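Local coordinates for high-potential iron-sulfur protein isozyme 2 (Ectothiorhodospira shaposhnikovii, PDB 1HPI) that carries electrons in the anaerobic electron transport of photosynthetic purple bacteria by means of a high-potential [4Fe-4S] cluster, at residues 62-65 / 66-70. Sequence-based numbering, arbitrary orientation.
Sequences NGWC and TAWVA. With SF4 (iron/sulfur cluster), chain B.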
loop_
_atom_site.group_PDB
_atom_site.type_symbol
_atom_site.label_atom_id
_atom_site.label_comp_id
_atom_site.label_asym_id
_atom_site.label_seq_id
_atom_site.Cartn_x
_atom_site.Cartn_y
_atom_site.Cartn_z
ATOM N N ASN A 62 3.228 1.615 -6.012
ATOM C CA ASN A 62 2.071 2.049 -6.778
ATOM C C ASN A 62 0.761 1.491 -6.252
ATOM O O ASN A 62 -0.263 1.629 -6.920
ATOM C CB ASN A 62 2.145 1.561 -8.232
ATOM C CG ASN A 62 3.465 1.896 -8.865
ATOM O OD1 ASN A 62 4.229 0.998 -9.242
ATOM N ND2 ASN A 62 3.739 3.192 -8.967
ATOM N N GLY A 63 0.796 0.862 -5.079
ATOM C CA GLY A 63 -0.390 0.261 -4.475
ATOM C C GLY A 63 -1.263 1.187 -3.631
ATOM O O GLY A 63 -1.128 2.410 -3.659
ATOM N N TRP A 64 -2.170 0.571 -2.874
ATOM C CA TRP A 64 -3.090 1.306 -2.022
ATOM C C TRP A 64 -3.810 0.357 -1.080
ATOM O O TRP A 64 -3.956 -0.813 -1.394
ATOM C CB TRP A 64 -4.178 1.957 -2.921
ATOM C CG TRP A 64 -5.141 2.845 -2.188
ATOM C CD1 TRP A 64 -4.994 4.171 -1.973
ATOM C CD2 TRP A 64 -6.395 2.481 -1.594
ATOM N NE1 TRP A 64 -6.064 4.662 -1.270
ATOM C CE2 TRP A 64 -6.947 3.647 -1.029
ATOM C CE3 TRP A 64 -7.096 1.286 -1.487
ATOM C CZ2 TRP A 64 -8.180 3.633 -0.366
ATOM C CZ3 TRP A 64 -8.307 1.273 -0.832
ATOM C CH2 TRP A 64 -8.845 2.432 -0.278
ATOM N N CYS A 65 -4.274 0.857 0.054
ATOM C CA CYS A 65 -5.022 0.075 1.018
ATOM C C CYS A 65 -5.860 1.090 1.775
ATOM O O CYS A 65 -5.617 2.301 1.674
ATOM C CB CYS A 65 -4.209 -0.848 1.957
ATOM S SG CYS A 65 -3.507 0.006 3.392
ATOM N N THR A 66 -6.839 0.607 2.525
ATOM C CA THR A 66 -7.733 1.471 3.293
ATOM C C THR A 66 -7.061 2.330 4.357
ATOM O O THR A 66 -7.640 3.318 4.827
ATOM C CB THR A 66 -8.946 0.706 3.866
ATOM O OG1 THR A 66 -8.497 -0.274 4.790
ATOM C CG2 THR A 66 -9.772 0.057 2.763
ATOM N N ALA A 67 -5.841 1.961 4.748
ATOM C CA ALA A 67 -5.121 2.727 5.742
ATOM C C ALA A 67 -4.380 3.904 5.103
ATOM O O ALA A 67 -3.631 4.613 5.771
ATOM C CB ALA A 67 -4.190 1.870 6.584
ATOM N N TRP A 68 -4.573 4.142 3.805
ATOM C CA TRP A 68 -3.893 5.263 3.169
ATOM C C TRP A 68 -4.159 6.593 3.871
ATOM O O TRP A 68 -5.297 6.937 4.210
ATOM C CB TRP A 68 -4.275 5.411 1.686
ATOM C CG TRP A 68 -3.462 6.483 1.036
ATOM C CD1 TRP A 68 -2.293 6.306 0.375
ATOM C CD2 TRP A 68 -3.744 7.884 0.996
ATOM N NE1 TRP A 68 -1.817 7.513 -0.077
ATOM C CE2 TRP A 68 -2.686 8.496 0.285
ATOM C CE3 TRP A 68 -4.785 8.684 1.480
ATOM C CZ2 TRP A 68 -2.660 9.876 0.060
ATOM C CZ3 TRP A 68 -4.752 10.047 1.257
ATOM C CH2 TRP A 68 -3.700 10.636 0.556
ATOM N N VAL A 69 -3.088 7.351 4.087
ATOM C CA VAL A 69 -3.166 8.654 4.726
ATOM C C VAL A 69 -2.077 9.555 4.117
ATOM O O VAL A 69 -0.937 9.142 3.927
ATOM C CB VAL A 69 -3.235 8.553 6.261
ATOM C CG1 VAL A 69 -2.011 7.847 6.809
ATOM C CG2 VAL A 69 -3.362 9.911 6.935
ATOM N N ALA A 70 -2.418 10.792 3.764
ATOM C CA ALA A 70 -1.442 11.690 3.164
ATOM C C ALA A 70 -0.227 11.963 4.005
ATOM O O ALA A 70 -0.274 12.080 5.229
ATOM C CB ALA A 70 -2.047 13.045 2.837
HETATM FE FE1 SF4 B . 0.337 1.518 1.047
HETATM FE FE2 SF4 B . -0.180 3.372 2.995
HETATM FE FE3 SF4 B . 0.901 0.934 3.621
HETATM FE FE4 SF4 B . -1.678 1.085 2.745
HETATM S S1 SF4 B . -0.836 2.017 4.614
HETATM S S2 SF4 B . -0.125 -0.401 2.078
HETATM S S3 SF4 B . -1.543 2.778 1.316
HETATM S S4 SF4 B . 1.833 2.531 2.322
#
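Cys65 and Trp68 close a type I beta turn against the [4Fe-4S] cluster, a local contact in the loop after strand 57-60 that illustrates how a HiPIP builds a cluster ligand and its shielding from one short run of chain. The turn is shut by the bond from Trp68 N to Cys65 O (3.0 Å), with the donor standing well above the carbonyl plane. Cys65 SG binds iron FE4 of the cluster at 2.2 Å; Cys34, Cys37 and Cys51 complete the set of cysteine ligands. With chi1 at 82°, SG lies between its own backbone N and carbonyl carbon, which turns it toward the next residues of the turn. There Ala67 N donates to Cys65 SG over 3.3 Å. An N-H...S bond of this kind probably withdraws some charge from the thiolate, and is thought to be among the influences that set the cluster's potential.

Both tryptophans belong to the cluster pocket. The five-membered rings of Trp64 and Trp68 differ in tilt by only 19°, but the indoles are too far displaced for a real stack. The touch is made instead by Trp64 NE1, 3.5 Å from Trp68 CB; that same nitrogen is hydrogen-bonded to Gln32 OE1. Farther along the Trp64 indole, its six-membered ring receives Thr66 N over one face, 3.7 Å from CZ3, while CG2 of the threonine brushes CH2. Thr33 O and Asn36 OD1 hold Trp68 NE1, and the indole presents its edge to the cluster, Trp68 CD1 lying 3.7 Å from sulfide S3.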